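Local structure of rutinosidase (Aspergillus niger, 6I1A) at residues I80-A84 / T127-H131; F300-I306 / S332-W338; T188-E194 / I237-Q242. The protein is a secreted glycoside hydrolase of family 5, a rutinosidase that probably also releases glucose from the non-reducing ends of beta-1,3-glucans. One frame throughout, in Å; residues are numbered along the deposited sequence.

Contact 1. Residues I80-A84 / T127-H131; sequences IDKLA and TYNMH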
loop_
_atom_site.group_PDB
_atom_site.type_symbol
_atom_site.label_atom_id
_atom_site.label_comp_id
_atom_site.label_asym_id
_atom_site.label_seq_id
_atom_site.Cartn_x
_atom_site.Cartn_y
_atom_site.Cartn_z
ATOM N N ILE A 80 -34.658 -10.863 1.666
ATOM C CA ILE A 80 -34.468 -10.948 0.204
ATOM C C ILE A 80 -35.368 -9.953 -0.516
ATOM O O ILE A 80 -34.955 -9.300 -1.453
ATOM C CB ILE A 80 -34.667 -12.382 -0.310
ATOM C CG1 ILE A 80 -33.808 -13.359 0.510
ATOM C CG2 ILE A 80 -34.418 -12.485 -1.806
ATOM C CD1 ILE A 80 -32.352 -12.960 0.708
ATOM N N ASP A 81 -36.652 -9.840 -0.093
ATOM C CA ASP A 81 -37.546 -8.842 -0.702
ATOM C C ASP A 81 -37.035 -7.418 -0.512
ATOM O O ASP A 81 -37.060 -6.634 -1.486
ATOM C CB ASP A 81 -38.948 -8.980 -0.111
ATOM C CG ASP A 81 -39.645 -10.286 -0.456
ATOM O OD1 ASP A 81 -39.367 -10.871 -1.521
ATOM O OD2 ASP A 81 -40.524 -10.684 0.339
ATOM N N LYS A 82 -36.539 -7.111 0.664
ATOM C CA LYS A 82 -36.006 -5.738 0.906
ATOM C C LYS A 82 -34.781 -5.476 0.026
ATOM O O LYS A 82 -34.647 -4.427 -0.641
ATOM C CB LYS A 82 -35.632 -5.577 2.350
ATOM C CG LYS A 82 -35.171 -4.152 2.642
ATOM C CD LYS A 82 -34.779 -3.936 4.010
ATOM C CE LYS A 82 -35.773 -4.367 5.074
ATOM N NZ LYS A 82 -35.184 -4.265 6.440
ATOM N N LEU A 83 -33.875 -6.457 -0.035
ATOM C CA LEU A 83 -32.678 -6.309 -0.893
ATOM C C LEU A 83 -33.077 -6.136 -2.351
ATOM O O LEU A 83 -32.510 -5.283 -3.063
ATOM C CB LEU A 83 -31.806 -7.556 -0.674
ATOM C CG LEU A 83 -31.175 -7.659 0.704
ATOM C CD1 LEU A 83 -30.597 -9.043 0.946
ATOM C CD2 LEU A 83 -30.125 -6.594 0.930
ATOM N N ALA A 84 -34.012 -6.928 -2.872
ATOM C CA ALA A 84 -34.488 -6.812 -4.248
ATOM C C ALA A 84 -35.064 -5.407 -4.501
ATOM O O ALA A 84 -34.821 -4.818 -5.556
ATOM C CB ALA A 84 -35.540 -7.858 -4.532
ATOM N N THR A 127 -37.846 -15.962 -7.419
ATOM C CA THR A 127 -38.665 -14.739 -7.320
ATOM C C THR A 127 -37.998 -13.620 -8.118
ATOM O O THR A 127 -38.716 -12.820 -8.739
ATOM C CB THR A 127 -38.894 -14.335 -5.877
ATOM O OG1 THR A 127 -39.351 -15.472 -5.126
ATOM C CG2 THR A 127 -39.845 -13.156 -5.741
ATOM N N TYR A 128 -36.673 -13.502 -8.099
ATOM C CA TYR A 128 -35.936 -12.357 -8.657
ATOM C C TYR A 128 -34.815 -12.724 -9.635
ATOM O O TYR A 128 -34.166 -11.810 -10.155
ATOM C CB TYR A 128 -35.347 -11.557 -7.499
ATOM C CG TYR A 128 -36.357 -11.050 -6.525
ATOM C CD1 TYR A 128 -37.286 -10.087 -6.889
ATOM C CD2 TYR A 128 -36.477 -11.576 -5.258
ATOM C CE1 TYR A 128 -38.247 -9.653 -5.990
ATOM C CE2 TYR A 128 -37.431 -11.130 -4.340
ATOM C CZ TYR A 128 -38.332 -10.172 -4.728
ATOM O OH TYR A 128 -39.274 -9.672 -3.836
ATOM N N ASN A 129 -34.585 -14.009 -9.868
ATOM C CA ASN A 129 -33.514 -14.488 -10.757
ATOM C C ASN A 129 -32.135 -13.962 -10.275
ATOM O O ASN A 129 -31.284 -13.619 -11.113
ATOM C CB ASN A 129 -33.738 -14.131 -12.217
ATOM C CG ASN A 129 -32.832 -14.942 -13.128
ATOM O OD1 ASN A 129 -32.464 -16.066 -12.776
ATOM N ND2 ASN A 129 -32.481 -14.380 -14.265
ATOM N N MET A 130 -31.958 -13.831 -8.964
ATOM C CA MET A 130 -30.632 -13.420 -8.421
ATOM C C MET A 130 -29.582 -14.505 -8.745
ATOM O O MET A 130 -29.955 -15.708 -8.824
ATOM C CB MET A 130 -30.670 -13.197 -6.920
ATOM C CG MET A 130 -31.586 -12.015 -6.527
ATOM S SD MET A 130 -31.241 -11.495 -4.873
ATOM C CE MET A 130 -32.584 -10.310 -4.625
ATOM N N HIS A 131 -28.325 -14.079 -8.856
ATOM C CA HIS A 131 -27.159 -15.018 -8.962
ATOM C C HIS A 131 -26.615 -15.262 -7.564
ATOM O O HIS A 131 -26.616 -14.295 -6.779
ATOM C CB HIS A 131 -26.102 -14.478 -9.920
ATOM C CG HIS A 131 -25.064 -15.494 -10.329
ATOM N ND1 HIS A 131 -25.340 -16.520 -11.198
ATOM C CD2 HIS A 131 -23.792 -15.709 -9.856
ATOM C CE1 HIS A 131 -24.248 -17.269 -11.326
ATOM N NE2 HIS A 131 -23.323 -16.825 -10.516
HETATM O O HOH W 1 -39.223 -6.643 -3.577
#
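The ring of Tyr128 lies flat against the methyl of Ala84. Ala84 CB stands 3.5 Å from the ring centroid and only 8° off its normal, a CH-pi contact over the middle of one face. The opposite face is covered from within the same segment by the CG2 methyl of Thr127, displaced toward the rim, which leaves the ring sandwiched between two methyls. At the edge, near the ring plane, the phenol reaches Asp81: Tyr128 OH donates to Asp81 OD1 over 2.6 Å. The carboxylate stands steeply to the ring, their planes 77° apart, and the phenol meets OD1 from above the carboxylate plane. OD1 also takes the hydroxyl of Tyr123, so two phenols share one carboxylate oxygen. A water donates both to Tyr128 OH and to the carbonyl Asp81 O, tying the hydroxyl a second time to the helix.

Met130 works alongside the ring. Its side chain runs extended beyond CG, with chi2 at -164°, and this delivers the CE methyl to Ala84 CB at 3.8 Å and to Ile80 CG2 at 4.0 Å. Ile80 CG2 also comes within 4.1 Å of Tyr128 CD2, approaching neither over the face nor at the edge. Asn129, with a positive phi, is the first residue past the helix, where the chain turns toward strand 131-136.

Both helices belong to the outer layer of a TIM barrel, and the contact joins the C-terminal half of helix 77-85 to the C-terminal end of helix 113-128. Ile80 packs further along helix 113-128 on Ile120, Tyr123 and Ala124. It also meets Leu91 of strand 90-95, as Met130 does. His131, where strand 131-136 begins, pairs its backbone with Thr89 and Leu91.

Contact 2. Residues F300-I306 / S332-W338; sequences FVGEWAI and SQGSSYW
Tyr337 points the edge of its ring at the face of Trp304. The two meet as a T-shaped stack, with 5.0 Å between the phenol and five-membered-ring centroids and planes 78° apart, and CD1 of the tyrosine lies over the indole. The Trp304 side chain takes the crowded position between its backbone N and carbonyl carbon (chi1 73°), which brings the indole under that edge. The other end of the phenol is gripped by the backbone, since Ile306 N donates to Tyr337 OH at 3.0 Å; the hydroxyl in turn bonds to Tyr357 O.

At the other end of the pair, Ser335 CA lies over one face of the Phe300 ring, toward its rim. Ser336 OG donates a hydrogen bond to Gly302 O over 2.7 Å, coming from well above the carbonyl plane. Glu303 runs side by side with Trp338, with its carboxyl carbon CD 3.6 Å from Trp338 CE3.

Behind these side chains is a parallel pairing of strands 299-308 and 334-337, the seventh and eighth of the TIM barrel. Val301 N donates to Gly334 O at 3.1 Å, and Ser336 N returns a bond to Val301 O at 2.8 Å. Further on, Trp338 N reaches Trp304 O at 3.0 Å. A water takes the indole N-H of Trp304, in the plane of the ring, and donates to Ser335 OG.

The second shell fixes the groups from outside. Arg92 forms a salt bridge with Glu303 OE2, while Tyr268 bonds to OE1; the place of Glu303 on strand seven is consistent with the nucleophile of family 5 enzymes. Trp328 of helix 317-331 meets Trp304 edge-to-face, and Asn26 ND2 bonds to both Gly302 O and Tyr337 O.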
loop_
_atom_site.group_PDB
_atom_site.type_symbol
_atom_site.label_atom_id
_atom_site.label_comp_id
_atom_site.label_asym_id
_atom_site.label_seq_id
_atom_site.Cartn_x
_atom_site.Cartn_y
_atom_site.Cartn_z
ATOM N N PHE A 300 -14.719 -9.265 -9.833
ATOM C CA PHE A 300 -15.899 -8.855 -9.042
ATOM C C PHE A 300 -15.413 -8.422 -7.655
ATOM O O PHE A 300 -14.603 -9.122 -7.067
ATOM C CB PHE A 300 -16.855 -10.022 -8.929
ATOM C CG PHE A 300 -18.174 -9.768 -8.249
ATOM C CD1 PHE A 300 -19.153 -9.022 -8.894
ATOM C CD2 PHE A 300 -18.453 -10.242 -6.978
ATOM C CE1 PHE A 300 -20.386 -8.769 -8.284
ATOM C CE2 PHE A 300 -19.666 -9.998 -6.356
ATOM C CZ PHE A 300 -20.638 -9.296 -7.039
ATOM N N VAL A 301 -15.900 -7.293 -7.140
ATOM C CA VAL A 301 -15.454 -6.772 -5.841
ATOM C C VAL A 301 -16.358 -7.419 -4.810
ATOM O O VAL A 301 -17.428 -6.870 -4.444
ATOM C CB VAL A 301 -15.454 -5.237 -5.796
ATOM C CG1 VAL A 301 -15.040 -4.753 -4.423
ATOM C CG2 VAL A 301 -14.512 -4.715 -6.853
ATOM N N GLY A 302 -16.031 -8.643 -4.395
ATOM C CA GLY A 302 -16.958 -9.420 -3.564
ATOM C C GLY A 302 -17.137 -8.949 -2.140
ATOM O O GLY A 302 -18.087 -9.456 -1.484
ATOM N N GLU A 303 -16.268 -8.109 -1.644
ATOM C CA GLU A 303 -16.457 -7.486 -0.324
ATOM C C GLU A 303 -15.900 -6.069 -0.411
ATOM O O GLU A 303 -14.784 -5.859 -0.918
ATOM C CB GLU A 303 -15.730 -8.169 0.815
ATOM C CG GLU A 303 -16.207 -9.559 1.126
ATOM C CD GLU A 303 -15.583 -10.139 2.378
ATOM O OE1 GLU A 303 -15.022 -9.372 3.242
ATOM O OE2 GLU A 303 -15.579 -11.389 2.513
ATOM N N TRP A 304 -16.632 -5.145 0.212
ATOM C CA TRP A 304 -16.200 -3.752 0.453
ATOM C C TRP A 304 -17.170 -3.126 1.423
ATOM O O TRP A 304 -18.284 -3.636 1.654
ATOM C CB TRP A 304 -16.100 -2.940 -0.856
ATOM C CG TRP A 304 -17.436 -2.572 -1.437
ATOM C CD1 TRP A 304 -18.394 -3.368 -1.977
ATOM C CD2 TRP A 304 -17.971 -1.221 -1.485
ATOM N NE1 TRP A 304 -19.458 -2.605 -2.413
ATOM C CE2 TRP A 304 -19.234 -1.293 -2.114
ATOM C CE3 TRP A 304 -17.468 0.021 -1.073
ATOM C CZ2 TRP A 304 -19.976 -0.140 -2.368
ATOM C CZ3 TRP A 304 -18.212 1.163 -1.336
ATOM C CH2 TRP A 304 -19.443 1.036 -1.955
ATOM N N ALA A 305 -16.757 -2.003 2.017
ATOM C CA ALA A 305 -17.608 -1.203 2.887
ATOM C C ALA A 305 -17.047 0.200 2.937
ATOM O O ALA A 305 -15.900 0.397 2.619
ATOM C CB ALA A 305 -17.757 -1.824 4.252
ATOM N N ILE A 306 -17.866 1.156 3.407
ATOM C CA ILE A 306 -17.507 2.612 3.359
ATOM C C ILE A 306 -16.848 3.119 4.623
ATOM O O ILE A 306 -16.495 4.328 4.620
ATOM C CB ILE A 306 -18.728 3.471 3.003
ATOM C CG1 ILE A 306 -19.814 3.393 4.045
ATOM C CG2 ILE A 306 -19.193 3.170 1.621
ATOM C CD1 ILE A 306 -20.816 4.562 3.915
ATOM N N SER A 332 -14.936 -3.042 -13.258
ATOM C CA SER A 332 -15.003 -4.489 -13.018
ATOM C C SER A 332 -16.444 -4.923 -13.255
ATOM O O SER A 332 -17.247 -4.166 -13.871
ATOM C CB SER A 332 -14.420 -4.814 -11.655
ATOM O OG SER A 332 -14.782 -3.941 -10.604
ATOM N N GLN A 333 -16.862 -6.094 -12.788
ATOM C CA GLN A 333 -18.205 -6.599 -13.097
ATOM C C GLN A 333 -19.261 -6.278 -12.038
ATOM O O GLN A 333 -20.278 -6.898 -12.035
ATOM C CB GLN A 333 -18.166 -8.108 -13.357
ATOM C CG GLN A 333 -17.094 -8.551 -14.341
ATOM C CD GLN A 333 -17.198 -7.850 -15.670
ATOM O OE1 GLN A 333 -18.295 -7.842 -16.277
ATOM N NE2 GLN A 333 -16.113 -7.302 -16.114
ATOM N N GLY A 334 -18.948 -5.428 -11.107
ATOM C CA GLY A 334 -19.852 -5.110 -10.011
ATOM C C GLY A 334 -19.223 -5.445 -8.683
ATOM O O GLY A 334 -18.004 -5.592 -8.580
ATOM N N SER A 335 -20.055 -5.532 -7.678
ATOM C CA SER A 335 -19.582 -5.655 -6.304
ATOM C C SER A 335 -20.674 -6.252 -5.424
ATOM O O SER A 335 -21.854 -6.188 -5.769
ATOM C CB SER A 335 -19.096 -4.323 -5.768
ATOM O OG SER A 335 -20.180 -3.370 -5.770
ATOM N N SER A 336 -20.250 -6.699 -4.255
ATOM C CA SER A 336 -21.194 -7.115 -3.205
ATOM C C SER A 336 -20.756 -6.545 -1.870
ATOM O O SER A 336 -19.646 -6.768 -1.400
ATOM C CB SER A 336 -21.436 -8.638 -3.104
ATOM O OG SER A 336 -20.269 -9.402 -3.120
ATOM N N TYR A 337 -21.637 -5.758 -1.250
ATOM C CA TYR A 337 -21.342 -5.011 -0.019
ATOM C C TYR A 337 -21.303 -5.947 1.165
ATOM O O TYR A 337 -22.074 -6.917 1.251
ATOM C CB TYR A 337 -22.449 -3.960 0.188
ATOM C CG TYR A 337 -22.045 -2.843 1.103
ATOM C CD1 TYR A 337 -21.389 -1.749 0.602
ATOM C CD2 TYR A 337 -22.282 -2.890 2.460
ATOM C CE1 TYR A 337 -21.004 -0.712 1.419
ATOM C CE2 TYR A 337 -21.834 -1.870 3.317
ATOM C CZ TYR A 337 -21.176 -0.794 2.776
ATOM O OH TYR A 337 -20.734 0.226 3.591
ATOM N N TRP A 338 -20.431 -5.641 2.116
ATOM C CA TRP A 338 -20.386 -6.327 3.425
ATOM C C TRP A 338 -21.081 -5.386 4.399
ATOM O O TRP A 338 -20.444 -4.399 4.773
ATOM C CB TRP A 338 -18.967 -6.646 3.891
ATOM C CG TRP A 338 -18.958 -7.550 5.087
ATOM C CD1 TRP A 338 -19.071 -7.251 6.411
ATOM C CD2 TRP A 338 -18.946 -8.994 5.004
ATOM N NE1 TRP A 338 -19.069 -8.402 7.158
ATOM C CE2 TRP A 338 -19.006 -9.481 6.312
ATOM C CE3 TRP A 338 -18.817 -9.918 3.951
ATOM C CZ2 TRP A 338 -18.950 -10.844 6.627
ATOM C CZ3 TRP A 338 -18.794 -11.256 4.255
ATOM C CH2 TRP A 338 -18.851 -11.710 5.558
HETATM O O HOH W 2 -21.874 -3.681 -3.589
#

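Contact 3. Residues T188-E194 / I237-Q242; sequences TLEPINE and IPVMFQ. With EDO (1,2-ethanediol), chain K.
Thr188 and Met240 mark the close-packed end of this contact, Thr188 CG2 lying 3.7 Å from Met240 CB with the two side chains nearly at right angles. Around them the backbones pair directly in parallel fashion: Leu189 N donates to Pro238 O, and Met240 N to Leu189 O at 2.9 Å. The methionine then crosses the extended side chain of Glu190, placing Met240 CG 3.6 Å from Glu190 OE2. The other carboxylate oxygen, OE1, is held by Arg92 in a salt bridge.

Beyond Met240 direct pairing gives way to a water. It donates to Met240 O and to Ile192 O, both at 2.8 Å, and accepts from Gln242 N, so three backbone groups are joined where the strands no longer bond each other. Past the water the amide of Gln242 takes over. A bend at chi2 (-55°) turns its OE1 to accept Glu194 N at 2.8 Å, though with a bent N-H...O angle of 138°, while NE2 is held by the carbonyls of Ser244 and Asp264.

The looser end finishes at Glu194, whose two oxygens each receive a hydroxyl of a 1,2-ethanediol, O1 on OE1 at 2.6 Å and O2 on OE2. The diol probably comes from the crystallisation liquor. The Asn193-Glu194 pair after strand four is consistent with the acid/base of family 5 enzymes; His266 also bonds to Glu194 OE2.

In the barrel, strand 187-190 pairs on its other side with strand 131-136. Met240 packs on Val262 and Asp264 of strand 261-269, and helix 213-233 covers Pro191 and Phe241 from outside.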
loop_
_atom_site.group_PDB
_atom_site.type_symbol
_atom_site.label_atom_id
_atom_site.label_comp_id
_atom_site.label_asym_id
_atom_site.label_seq_id
_atom_site.Cartn_x
_atom_site.Cartn_y
_atom_site.Cartn_z
ATOM N N THR A 188 -22.257 -19.545 -8.636
ATOM C CA THR A 188 -20.802 -19.440 -8.769
ATOM C C THR A 188 -20.181 -20.046 -7.523
ATOM O O THR A 188 -20.633 -19.794 -6.417
ATOM C CB THR A 188 -20.346 -18.001 -9.025
ATOM O OG1 THR A 188 -20.777 -17.619 -10.328
ATOM C CG2 THR A 188 -18.881 -17.769 -8.850
ATOM N N LEU A 189 -19.125 -20.853 -7.690
ATOM C CA LEU A 189 -18.459 -21.528 -6.571
ATOM C C LEU A 189 -17.175 -20.786 -6.196
ATOM O O LEU A 189 -16.270 -20.610 -7.050
ATOM C CB LEU A 189 -18.121 -22.965 -7.028
ATOM C CG LEU A 189 -17.712 -23.939 -5.954
ATOM C CD1 LEU A 189 -17.912 -25.419 -6.432
ATOM C CD2 LEU A 189 -16.298 -23.771 -5.604
ATOM N N GLU A 190 -17.080 -20.357 -4.942
ATOM C CA GLU A 190 -15.902 -19.656 -4.415
ATOM C C GLU A 190 -15.242 -20.500 -3.330
ATOM O O GLU A 190 -15.757 -20.614 -2.203
ATOM C CB GLU A 190 -16.292 -18.299 -3.810
ATOM C CG GLU A 190 -15.079 -17.497 -3.398
ATOM C CD GLU A 190 -15.362 -16.051 -3.104
ATOM O OE1 GLU A 190 -16.479 -15.713 -2.658
ATOM O OE2 GLU A 190 -14.463 -15.221 -3.415
ATOM N N PRO A 191 -14.121 -21.190 -3.663
ATOM C CA PRO A 191 -13.616 -22.248 -2.777
ATOM C C PRO A 191 -12.624 -21.851 -1.686
ATOM O O PRO A 191 -12.186 -22.697 -0.906
ATOM C CB PRO A 191 -12.909 -23.152 -3.821
ATOM C CG PRO A 191 -12.351 -22.209 -4.817
ATOM C CD PRO A 191 -13.498 -21.210 -4.982
ATOM N N ILE A 192 -12.290 -20.562 -1.616
ATOM C CA ILE A 192 -11.430 -20.083 -0.514
ATOM C C ILE A 192 -11.712 -18.595 -0.317
ATOM O O ILE A 192 -12.170 -17.922 -1.263
ATOM C CB ILE A 192 -9.927 -20.361 -0.800
ATOM C CG1 ILE A 192 -9.068 -20.349 0.482
ATOM C CG2 ILE A 192 -9.366 -19.440 -1.858
ATOM C CD1 ILE A 192 -7.721 -21.074 0.286
ATOM N N ASN A 193 -11.392 -18.114 0.888
ATOM C CA ASN A 193 -11.571 -16.684 1.233
ATOM C C ASN A 193 -10.376 -16.203 2.020
ATOM O O ASN A 193 -10.049 -16.779 3.078
ATOM C CB ASN A 193 -12.832 -16.515 2.057
ATOM C CG ASN A 193 -13.057 -15.058 2.396
ATOM O OD1 ASN A 193 -13.509 -14.303 1.540
ATOM N ND2 ASN A 193 -12.745 -14.666 3.638
ATOM N N GLU A 194 -9.668 -15.180 1.525
ATOM C CA GLU A 194 -8.587 -14.469 2.224
ATOM C C GLU A 194 -7.568 -15.426 2.850
ATOM O O GLU A 194 -7.210 -15.285 4.026
ATOM C CB GLU A 194 -9.164 -13.472 3.230
ATOM C CG GLU A 194 -9.982 -12.392 2.595
ATOM C CD GLU A 194 -10.535 -11.384 3.599
ATOM O OE1 GLU A 194 -10.196 -11.408 4.798
ATOM O OE2 GLU A 194 -11.236 -10.411 3.101
ATOM N N ILE A 237 -20.167 -24.188 -14.539
ATOM C CA ILE A 237 -20.204 -23.508 -13.196
ATOM C C ILE A 237 -18.940 -22.674 -13.104
ATOM O O ILE A 237 -17.852 -23.213 -13.073
ATOM C CB ILE A 237 -20.269 -24.531 -12.047
ATOM C CG1 ILE A 237 -21.513 -25.425 -12.118
ATOM C CG2 ILE A 237 -20.173 -23.809 -10.697
ATOM C CD1 ILE A 237 -21.446 -26.566 -11.180
ATOM N N PRO A 238 -19.007 -21.324 -12.929
ATOM C CA PRO A 238 -17.799 -20.539 -12.787
ATOM C C PRO A 238 -17.159 -20.748 -11.412
ATOM O O PRO A 238 -17.868 -21.044 -10.424
ATOM C CB PRO A 238 -18.302 -19.084 -12.877
ATOM C CG PRO A 238 -19.677 -19.191 -13.454
ATOM C CD PRO A 238 -20.253 -20.506 -13.002
ATOM N N VAL A 239 -15.847 -20.622 -11.386
ATOM C CA VAL A 239 -15.048 -20.631 -10.131
ATOM C C VAL A 239 -14.598 -19.189 -9.867
ATOM O O VAL A 239 -13.981 -18.524 -10.752
ATOM C CB VAL A 239 -13.851 -21.593 -10.194
ATOM C CG1 VAL A 239 -12.932 -21.411 -9.012
ATOM C CG2 VAL A 239 -14.351 -23.042 -10.271
ATOM N N MET A 240 -14.894 -18.703 -8.668
ATOM C CA MET A 240 -14.471 -17.380 -8.210
ATOM C C MET A 240 -13.284 -17.539 -7.250
ATOM O O MET A 240 -13.405 -18.191 -6.174
ATOM C CB MET A 240 -15.643 -16.709 -7.514
ATOM C CG MET A 240 -15.283 -15.338 -6.932
ATOM S SD MET A 240 -16.734 -14.358 -6.429
ATOM C CE MET A 240 -17.357 -13.841 -8.015
ATOM N N PHE A 241 -12.160 -17.010 -7.677
ATOM C CA PHE A 241 -10.870 -17.101 -6.979
ATOM C C PHE A 241 -10.631 -15.819 -6.186
ATOM O O PHE A 241 -10.433 -14.745 -6.798
ATOM C CB PHE A 241 -9.752 -17.367 -7.975
ATOM C CG PHE A 241 -8.386 -17.505 -7.371
ATOM C CD1 PHE A 241 -8.192 -17.794 -6.020
ATOM C CD2 PHE A 241 -7.278 -17.372 -8.185
ATOM C CE1 PHE A 241 -6.907 -17.877 -5.481
ATOM C CE2 PHE A 241 -6.004 -17.487 -7.646
ATOM C CZ PHE A 241 -5.811 -17.719 -6.309
ATOM N N GLN A 242 -10.674 -15.941 -4.856
ATOM C CA GLN A 242 -10.293 -14.853 -3.932
ATOM C C GLN A 242 -8.796 -15.022 -3.640
ATOM O O GLN A 242 -8.427 -15.829 -2.771
ATOM C CB GLN A 242 -11.162 -14.929 -2.681
ATOM C CG GLN A 242 -11.312 -13.629 -1.925
ATOM C CD GLN A 242 -9.976 -13.024 -1.547
ATOM O OE1 GLN A 242 -9.292 -13.542 -0.656
ATOM N NE2 GLN A 242 -9.561 -11.954 -2.238
HETATM C C1 EDO K . -11.018 -8.687 6.719
HETATM O O1 EDO K . -11.474 -9.995 6.519
HETATM C C2 EDO K . -11.426 -7.825 5.575
HETATM O O2 EDO K . -10.674 -8.083 4.356
HETATM O O HOH W 3 -11.758 -18.411 -3.956
#

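In the fold
Along the chain contact 1 comes first, then contact 3, then contact 2, all within one family 5 TIM barrel. Contact 1 lies in the helical layer; its centre is about 17 Å from that of contact 2 and about 21 Å from that of contact 3, though His131 probably hydrogen-bonds to Thr188. Contacts 2 and 3 lie in the barrel wall, centres about 14 Å apart. Each joins the strand run 261-269 with its two flanking strands to the five-strand run from 187-190 to 334-337, closing the barrel. Within it Phe300 meets Met240, and Glu194 and Glu303 face each other, consistent with the paired glutamates of family 5 active sites.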